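433aa long hypothetical phosphoribosylglycinamide formyl transferase (Pyrococcus horikoshii, PDB 2DWC) is of undetermined function but belongs to the PurT-like ATP-grasp proteins and carries a bound adenosine-5'-diphosphate. Local coordinates at residues L30-E33 / I34-A38; W75-V78 / E79-P83; V397-A400 / K401-A404. One frame throughout, in Å; residues are numbered along the deposited sequence.

Contact 1: L30-E33 / I34-A38; sequences LGKE and IAIEA
E33 and I36 meet because the first torsions set CG of E33 and CG1 of I36 anti to the carbonyl carbon: chi1 is -76° in E33 and -78° in I36. A bend at chi2 (-72°) in E33 swings its carboxylate obliquely across the end of I36, with OE1 3.9 Å from CD1. Both residues lie on helix 29-40 of a beta-alpha-beta unit in the Rossmann-like preATP-grasp domain, and G31, in the helix's first turn, would be the last glycine of a GxGxxG pattern that begins in the turn after strand 21-25. Four backbone hydrogen bonds carry the helix through this stretch; the shortest, from A35 N to G31 O, measures 2.8 Å. I34 turns its CG1 branch back over the carbonyl oxygen of L30, and its side chain packs on I22 and L24 of strand 21-25, while A35 and I36 reach V59 of helix 55-59. The acidic ends belong to the dimer interface: E33 OE2 forms a salt bridge with R40 of the second subunit and E37 OE2 with R374 of that subunit. I36 also packs on I36 of the second subunit. Within the helix itself, the CG1 methylene of I36 rests 3.4 Å from K32 O, the same oxygen that accepts the I36 N-H at 2.9 Å.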
ATOM      1  N   LEU B  30      12.600   2.436  -2.195  1.00 15.24           N
ATOM      2  CA  LEU B  30      12.343   2.611  -0.775  1.00 12.59           C
ATOM      3  C   LEU B  30      11.580   3.929  -0.573  1.00 16.66           C
ATOM      4  O   LEU B  30      10.576   3.978   0.159  1.00 16.38           O
ATOM      5  CB  LEU B  30      13.689   2.604  -0.016  1.00 14.58           C
ATOM      6  CG  LEU B  30      14.527   1.324  -0.258  1.00 19.59           C
ATOM      7  CD1 LEU B  30      15.609   1.313   0.834  1.00 27.57           C
ATOM      8  CD2 LEU B  30      13.702   0.024  -0.168  1.00 20.94           C
ATOM      9  N   GLY B  31      12.027   4.967  -1.262  1.00 17.98           N
ATOM     10  CA  GLY B  31      11.329   6.242  -1.172  1.00 14.99           C
ATOM     11  C   GLY B  31       9.914   6.137  -1.733  1.00 11.73           C
ATOM     12  O   GLY B  31       8.977   6.804  -1.274  1.00 13.09           O
ATOM     13  N   LYS B  32       9.735   5.301  -2.756  1.00 14.53           N
ATOM     14  CA  LYS B  32       8.392   5.154  -3.339  1.00 13.28           C
ATOM     15  C   LYS B  32       7.402   4.630  -2.292  1.00 13.06           C
ATOM     16  O   LYS B  32       6.255   5.109  -2.233  1.00 12.34           O
ATOM     17  CB  LYS B  32       8.445   4.169  -4.535  1.00 14.88           C
ATOM     18  CG  LYS B  32       7.130   4.005  -5.260  1.00 15.98           C
ATOM     19  CD  LYS B  32       7.331   2.983  -6.420  1.00 13.92           C
ATOM     20  CE  LYS B  32       6.219   3.108  -7.438  1.00 17.76           C
ATOM     21  NZ  LYS B  32       6.380   2.041  -8.504  1.00 18.41           N
ATOM     22  N   GLU B  33       7.809   3.615  -1.509  1.00 14.44           N
ATOM     23  CA  GLU B  33       6.917   3.094  -0.479  1.00 13.66           C
ATOM     24  C   GLU B  33       6.695   4.092   0.680  1.00 14.99           C
ATOM     25  O   GLU B  33       5.581   4.147   1.251  1.00 15.37           O
ATOM     26  CB  GLU B  33       7.403   1.707   0.017  1.00 14.39           C
ATOM     27  CG  GLU B  33       7.062   0.605  -1.024  1.00 14.80           C
ATOM     28  CD  GLU B  33       5.550   0.256  -1.092  1.00 21.06           C
ATOM     29  OE1 GLU B  33       5.145  -0.394  -2.103  1.00 20.24           O
ATOM     30  OE2 GLU B  33       4.768   0.586  -0.145  1.00 18.74           O
ATOM     31  N   ILE B  34       7.688   4.927   1.002  1.00 13.76           N
ATOM     32  CA  ILE B  34       7.449   5.960   2.028  1.00 14.87           C
ATOM     33  C   ILE B  34       6.419   6.951   1.423  1.00 16.09           C
ATOM     34  O   ILE B  34       5.490   7.409   2.084  1.00 14.94           O
ATOM     35  CB  ILE B  34       8.741   6.740   2.354  1.00 14.12           C
ATOM     36  CG1 ILE B  34       9.751   5.792   3.027  1.00 15.96           C
ATOM     37  CG2 ILE B  34       8.434   7.950   3.284  1.00 16.23           C
ATOM     38  CD1 ILE B  34      11.138   6.410   3.144  1.00 21.54           C
ATOM     39  N   ALA B  35       6.562   7.257   0.134  1.00 14.48           N
ATOM     40  CA  ALA B  35       5.622   8.179  -0.483  1.00 12.24           C
ATOM     41  C   ALA B  35       4.211   7.618  -0.479  1.00 13.38           C
ATOM     42  O   ALA B  35       3.230   8.361  -0.319  1.00 14.13           O
ATOM     43  CB  ALA B  35       6.076   8.503  -1.953  1.00 14.65           C
ATOM     44  N   ILE B  36       4.091   6.317  -0.720  1.00 12.64           N
ATOM     45  CA  ILE B  36       2.759   5.692  -0.723  1.00 13.21           C
ATOM     46  C   ILE B  36       2.123   5.765   0.671  1.00 15.07           C
ATOM     47  O   ILE B  36       0.935   6.077   0.799  1.00 15.60           O
ATOM     48  CB  ILE B  36       2.884   4.212  -1.236  1.00 14.40           C
ATOM     49  CG1 ILE B  36       3.027   4.235  -2.752  1.00 12.36           C
ATOM     50  CG2 ILE B  36       1.595   3.422  -0.925  1.00 17.30           C
ATOM     51  CD1 ILE B  36       3.393   2.885  -3.334  1.00 16.52           C
ATOM     52  N   GLU B  37       2.879   5.496   1.730  1.00 13.39           N
ATOM     53  CA  GLU B  37       2.218   5.644   3.061  1.00 14.50           C
ATOM     54  C   GLU B  37       1.875   7.101   3.348  1.00 16.58           C
ATOM     55  O   GLU B  37       0.805   7.418   3.918  1.00 16.40           O
ATOM     56  CB  GLU B  37       3.127   5.126   4.153  1.00 18.06           C
ATOM     57  CG  GLU B  37       2.454   5.221   5.549  1.00 20.31           C
ATOM     58  CD  GLU B  37       1.178   4.351   5.687  1.00 34.95           C
ATOM     59  OE1 GLU B  37       0.984   3.335   4.938  1.00 20.35           O
ATOM     60  OE2 GLU B  37       0.387   4.688   6.585  1.00 24.33           O
ATOM     61  N   ALA B  38       2.753   8.000   2.919  1.00 13.13           N
ATOM     62  CA  ALA B  38       2.445   9.441   3.131  1.00 14.32           C
ATOM     63  C   ALA B  38       1.144   9.794   2.405  1.00 14.87           C
ATOM     64  O   ALA B  38       0.255  10.436   2.955  1.00 15.68           O
ATOM     65  CB  ALA B  38       3.601  10.302   2.599  1.00 14.90           C
TER

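Contact 2: W75-V78 / E79-P83; sequences WSVV and EREKP
E79 lays its side chain against the six-membered ring of W75 one helical turn earlier, CG lying 3.7 Å from CE3 and carboxylate OE2 3.3 Å from CZ3. The carboxylate and indole planes are 27° apart, and the oxygen approaches the ring obliquely. With CG anti to its own carbonyl carbon (chi1 -84°), the E79 chain runs back over the turn, which also leaves CG 3.6 Å from W75 O. That oxygen accepts the E79 N-H at 2.8 Å, and the indole NE1 is satisfied by E100. The carbonyls of S76, V77 and V78 receive the N-H groups of R80, E81 and K82 in turn. K82 leaves the helix with a positive phi of 44°, and its side chain folds back until NZ donates to E79 O at 2.7 Å; E79 OE1 lies farther from NZ, a long salt bridge at 3.8 Å that can add little. R80 NE is held by Y64, whereas E81 has three partners, K21 and R62 in salt bridges and Y64 in a hydrogen bond. V78 CG1 packs on P83 CD just beyond the helix end. Helix 71-81 lays V77 and V78 on L23 of strand 21-25, P83 reaches the same leucine, and W75 meets F101 of helix 95-103 edge-to-face.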
ATOM      1  N   TRP B  75      19.713  23.261  -1.250  1.00 13.39           N
ATOM      2  CA  TRP B  75      19.187  24.385  -0.483  1.00 14.45           C
ATOM      3  C   TRP B  75      18.024  25.089  -1.215  1.00 12.79           C
ATOM      4  O   TRP B  75      17.070  25.579  -0.626  1.00 15.33           O
ATOM      5  CB  TRP B  75      20.303  25.414  -0.222  1.00 19.18           C
ATOM      6  CG  TRP B  75      20.795  25.385   1.211  1.00 16.52           C
ATOM      7  CD1 TRP B  75      22.069  25.109   1.632  1.00 18.80           C
ATOM      8  CD2 TRP B  75      20.020  25.651   2.393  1.00 17.60           C
ATOM      9  NE1 TRP B  75      22.136  25.208   3.020  1.00 15.56           N
ATOM     10  CE2 TRP B  75      20.892  25.532   3.504  1.00 19.70           C
ATOM     11  CE3 TRP B  75      18.677  25.982   2.621  1.00 17.42           C
ATOM     12  CZ2 TRP B  75      20.451  25.736   4.822  1.00 20.28           C
ATOM     13  CZ3 TRP B  75      18.237  26.187   3.937  1.00 21.28           C
ATOM     14  CH2 TRP B  75      19.133  26.060   5.016  1.00 20.97           C
ATOM     15  N   SER B  76      18.124  25.159  -2.536  1.00 15.25           N
ATOM     16  CA  SER B  76      17.072  25.828  -3.286  1.00 14.93           C
ATOM     17  C   SER B  76      15.771  25.057  -3.072  1.00 15.85           C
ATOM     18  O   SER B  76      14.705  25.622  -2.831  1.00 13.93           O
ATOM     19  CB  SER B  76      17.444  25.868  -4.797  1.00 15.59           C
ATOM     20  OG  SER B  76      16.401  26.484  -5.526  1.00 16.07           O
ATOM     21  N   VAL B  77      15.859  23.739  -3.116  1.00 14.24           N
ATOM     22  CA  VAL B  77      14.654  22.944  -2.901  1.00 13.10           C
ATOM     23  C   VAL B  77      14.134  23.103  -1.464  1.00 13.75           C
ATOM     24  O   VAL B  77      12.940  23.296  -1.234  1.00 14.04           O
ATOM     25  CB  VAL B  77      14.956  21.440  -3.163  1.00 14.88           C
ATOM     26  CG1 VAL B  77      13.666  20.618  -2.889  1.00 16.52           C
ATOM     27  CG2 VAL B  77      15.402  21.255  -4.645  1.00 14.97           C
ATOM     28  N   VAL B  78      15.023  22.993  -0.497  1.00 13.95           N
ATOM     29  CA  VAL B  78      14.587  23.114   0.908  1.00 13.22           C
ATOM     30  C   VAL B  78      13.991  24.500   1.192  1.00 15.76           C
ATOM     31  O   VAL B  78      12.940  24.606   1.836  1.00 16.49           O
ATOM     32  CB  VAL B  78      15.757  22.819   1.891  1.00 14.69           C
ATOM     33  CG1 VAL B  78      15.338  23.198   3.358  1.00 14.51           C
ATOM     34  CG2 VAL B  78      16.146  21.307   1.798  1.00 17.23           C
ATOM     35  N   GLU B  79      14.600  25.565   0.672  1.00 13.49           N
ATOM     36  CA  GLU B  79      14.035  26.868   0.925  1.00 14.05           C
ATOM     37  C   GLU B  79      12.675  27.043   0.277  1.00 15.54           C
ATOM     38  O   GLU B  79      11.786  27.729   0.808  1.00 17.14           O
ATOM     39  CB  GLU B  79      14.972  27.983   0.447  1.00 18.54           C
ATOM     40  CG  GLU B  79      16.028  28.333   1.430  1.00 29.03           C
ATOM     41  CD  GLU B  79      15.422  28.940   2.725  1.00 27.79           C
ATOM     42  OE1 GLU B  79      14.467  29.750   2.640  1.00 31.77           O
ATOM     43  OE2 GLU B  79      15.924  28.591   3.810  1.00 48.48           O
ATOM     44  N   ARG B  80      12.504  26.467  -0.909  1.00 17.27           N
ATOM     45  CA  ARG B  80      11.204  26.574  -1.567  1.00 12.43           C
ATOM     46  C   ARG B  80      10.101  25.822  -0.844  1.00 17.35           C
ATOM     47  O   ARG B  80       8.991  26.317  -0.682  1.00 17.23           O
ATOM     48  CB  ARG B  80      11.296  26.020  -3.014  1.00 13.85           C
ATOM     49  CG  ARG B  80      12.037  26.976  -3.978  1.00 12.89           C
ATOM     50  CD  ARG B  80      12.143  26.368  -5.363  1.00 13.34           C
ATOM     51  NE  ARG B  80      10.838  26.036  -5.968  1.00 14.53           N
ATOM     52  CZ  ARG B  80      10.132  26.890  -6.717  1.00 16.07           C
ATOM     53  NH1 ARG B  80       8.973  26.525  -7.254  1.00 17.85           N
ATOM     54  NH2 ARG B  80      10.575  28.156  -6.912  1.00 14.11           N
ATOM     55  N   GLU B  81      10.439  24.606  -0.416  1.00 14.48           N
ATOM     56  CA  GLU B  81       9.462  23.683   0.131  1.00 13.99           C
ATOM     57  C   GLU B  81       9.215  23.717   1.650  1.00 17.78           C
ATOM     58  O   GLU B  81       8.113  23.362   2.090  1.00 17.66           O
ATOM     59  CB  GLU B  81       9.868  22.265  -0.292  1.00 14.15           C
ATOM     60  CG  GLU B  81       9.855  22.020  -1.844  1.00 13.87           C
ATOM     61  CD  GLU B  81       8.454  22.177  -2.474  1.00 17.23           C
ATOM     62  OE1 GLU B  81       8.358  22.457  -3.710  1.00 16.24           O
ATOM     63  OE2 GLU B  81       7.460  22.036  -1.746  1.00 19.05           O
ATOM     64  N   LYS B  82      10.254  24.073   2.402  1.00 15.77           N
ATOM     65  CA  LYS B  82      10.168  24.160   3.881  1.00 14.65           C
ATOM     66  C   LYS B  82       9.421  22.965   4.416  1.00 15.84           C
ATOM     67  O   LYS B  82       8.367  23.078   5.055  1.00 15.62           O
ATOM     68  CB  LYS B  82       9.483  25.471   4.263  1.00 23.93           C
ATOM     69  CG  LYS B  82      10.245  26.650   3.685  1.00 20.95           C
ATOM     70  CD  LYS B  82       9.827  27.985   4.310  1.00 28.32           C
ATOM     71  CE  LYS B  82      10.845  29.062   3.976  1.00 35.82           C
ATOM     72  NZ  LYS B  82      10.689  29.468   2.566  1.00 33.78           N
ATOM     73  N   PRO B  83       9.996  21.768   4.192  1.00 15.45           N
ATOM     74  CA  PRO B  83       9.388  20.518   4.626  1.00 12.82           C
ATOM     75  C   PRO B  83       9.417  20.269   6.145  1.00 16.05           C
ATOM     76  O   PRO B  83      10.267  20.842   6.835  1.00 17.07           O
ATOM     77  CB  PRO B  83      10.205  19.484   3.877  1.00 13.42           C
ATOM     78  CG  PRO B  83      11.536  20.027   3.868  1.00 16.77           C
ATOM     79  CD  PRO B  83      11.337  21.539   3.621  1.00 15.18           C
TER

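Contact 3: V397-A400 / K401-A404; sequences VEVA and KRKA
V397 O and A400 O each accept a backbone N-H one turn on, from K401 and A404, both at 2.9 Å; V399 O binds K403 N at the same length, and E398 O takes the R402 N-H at 3.1 Å. At the start of the helix the E398 N-H is bound by D396 OD2. E398 O does double duty: besides accepting the R402 N-H it lies under one face of the R402 guanidinium, 3.6 Å from the plane and over its centre. This placement comes from an R402 chain that starts beside its own backbone N (chi1 -81°) and bends at chi3 (-54°), folding the flat group back over the preceding turn. Helix 397-409, in the PurT C-terminal region, packs on strands 343-349 and 386-393 of the large mixed sheet. NH2 of R402 reaches V399 CG2 at 3.7 Å, the two side chains crossing at a slant. The carboxylate of E398 stays apart from that guanidinium, with OE1 4.6 Å from R402 NH1. K401 turns its charged end to a cation-pi contact with W246, while K403 NZ is satisfied by P369 O. A400 packs on A344, and A404 fits against A392 and H346.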
ATOM      1  N   VAL B 397       8.310 -19.760   7.151  1.00 23.78           N
ATOM      2  CA  VAL B 397       9.231 -18.832   6.483  1.00 24.20           C
ATOM      3  C   VAL B 397      10.075 -19.470   5.373  1.00 24.02           C
ATOM      4  O   VAL B 397      10.376 -18.823   4.368  1.00 22.19           O
ATOM      5  CB  VAL B 397      10.123 -18.098   7.541  1.00 29.03           C
ATOM      6  CG1 VAL B 397      11.134 -19.048   8.143  1.00 27.13           C
ATOM      7  CG2 VAL B 397      10.835 -16.879   6.909  1.00 21.88           C
ATOM      8  N   GLU B 398      10.428 -20.760   5.498  1.00 23.53           N
ATOM      9  CA  GLU B 398      11.223 -21.390   4.451  1.00 24.70           C
ATOM     10  C   GLU B 398      10.394 -21.610   3.188  1.00 21.71           C
ATOM     11  O   GLU B 398      10.939 -21.578   2.080  1.00 26.27           O
ATOM     12  CB  GLU B 398      11.838 -22.722   4.956  1.00 29.51           C
ATOM     13  CG  GLU B 398      12.761 -22.500   6.169  1.00 39.34           C
ATOM     14  CD  GLU B 398      13.501 -23.762   6.620  1.00 51.65           C
ATOM     15  OE1 GLU B 398      13.028 -24.889   6.339  1.00 51.69           O
ATOM     16  OE2 GLU B 398      14.559 -23.621   7.276  1.00 51.21           O
ATOM     17  N   VAL B 399       9.092 -21.833   3.351  1.00 22.97           N
ATOM     18  CA  VAL B 399       8.200 -21.991   2.219  1.00 24.86           C
ATOM     19  C   VAL B 399       8.112 -20.609   1.527  1.00 24.69           C
ATOM     20  O   VAL B 399       8.186 -20.507   0.303  1.00 24.58           O
ATOM     21  CB  VAL B 399       6.801 -22.440   2.673  1.00 23.76           C
ATOM     22  CG1 VAL B 399       5.854 -22.406   1.479  1.00 26.18           C
ATOM     23  CG2 VAL B 399       6.866 -23.887   3.247  1.00 27.43           C
ATOM     24  N   ALA B 400       7.962 -19.552   2.311  1.00 22.92           N
ATOM     25  CA  ALA B 400       7.910 -18.203   1.700  1.00 23.17           C
ATOM     26  C   ALA B 400       9.212 -17.863   0.968  1.00 20.65           C
ATOM     27  O   ALA B 400       9.158 -17.301  -0.137  1.00 20.72           O
ATOM     28  CB  ALA B 400       7.593 -17.155   2.767  1.00 24.32           C
ATOM     29  N   LYS B 401      10.376 -18.194   1.550  1.00 21.80           N
ATOM     30  CA  LYS B 401      11.664 -17.950   0.879  1.00 24.73           C
ATOM     31  C   LYS B 401      11.724 -18.654  -0.476  1.00 29.86           C
ATOM     32  O   LYS B 401      12.087 -18.053  -1.501  1.00 22.77           O
ATOM     33  CB  LYS B 401      12.855 -18.454   1.733  1.00 25.64           C
ATOM     34  CG  LYS B 401      13.060 -17.736   3.040  1.00 29.01           C
ATOM     35  CD  LYS B 401      14.057 -18.466   3.925  1.00 29.11           C
ATOM     36  CE  LYS B 401      15.460 -18.529   3.293  1.00 29.72           C
ATOM     37  NZ  LYS B 401      16.410 -19.249   4.211  1.00 37.75           N
ATOM     38  N   ARG B 402      11.372 -19.945  -0.499  1.00 25.40           N
ATOM     39  CA  ARG B 402      11.428 -20.678  -1.760  1.00 25.53           C
ATOM     40  C   ARG B 402      10.413 -20.145  -2.744  1.00 21.48           C
ATOM     41  O   ARG B 402      10.692 -20.056  -3.940  1.00 23.90           O
ATOM     42  CB  ARG B 402      11.199 -22.189  -1.541  1.00 23.45           C
ATOM     43  CG  ARG B 402      12.447 -22.936  -1.067  1.00 40.65           C
ATOM     44  CD  ARG B 402      12.204 -24.473  -1.008  1.00 44.16           C
ATOM     45  NE  ARG B 402      11.033 -24.821  -0.190  1.00 46.20           N
ATOM     46  CZ  ARG B 402      11.065 -25.114   1.112  1.00 50.24           C
ATOM     47  NH1 ARG B 402      12.217 -25.122   1.783  1.00 52.82           N
ATOM     48  NH2 ARG B 402       9.935 -25.379   1.750  1.00 50.52           N
ATOM     49  N   LYS B 403       9.233 -19.769  -2.261  1.00 22.85           N
ATOM     50  CA  LYS B 403       8.225 -19.251  -3.169  1.00 21.22           C
ATOM     51  C   LYS B 403       8.577 -17.896  -3.814  1.00 19.33           C
ATOM     52  O   LYS B 403       8.344 -17.711  -5.029  1.00 21.06           O
ATOM     53  CB  LYS B 403       6.917 -19.142  -2.442  1.00 20.06           C
ATOM     54  CG  LYS B 403       5.781 -18.692  -3.288  1.00 24.25           C
ATOM     55  CD  LYS B 403       4.498 -18.865  -2.509  1.00 23.15           C
ATOM     56  CE  LYS B 403       4.010 -20.314  -2.567  1.00 26.87           C
ATOM     57  NZ  LYS B 403       2.633 -20.437  -2.020  1.00 24.01           N
ATOM     58  N   ALA B 404       9.111 -16.966  -3.016  1.00 19.82           N
ATOM     59  CA  ALA B 404       9.523 -15.664  -3.562  1.00 20.83           C
ATOM     60  C   ALA B 404      10.585 -15.899  -4.629  1.00 23.30           C
ATOM     61  O   ALA B 404      10.577 -15.285  -5.687  1.00 21.30           O
ATOM     62  CB  ALA B 404      10.086 -14.738  -2.438  1.00 20.76           C
TER

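How the contacts relate
From the N terminus the three contacts come in series, and since each is a turn of continuous helix none closes a long loop, nests in another or crosses it. Contact 1 follows strand 21-25 and precedes strand 44-49. Contact 2 comes later in the same preATP-grasp domain and leads into strand 85-88; both helices pack on strand 21-25, so the parallel sheet joins them although the nearest atoms of the two contacts are about 11 Å apart. Contact 3 belongs to the PurT C-terminal region, on a different sheet, its centre about 44 Å from that of contact 2 across the chain's centre. Contact 1 alone meets the second subunit, whereas contacts 2 and 3 pack within their own chain.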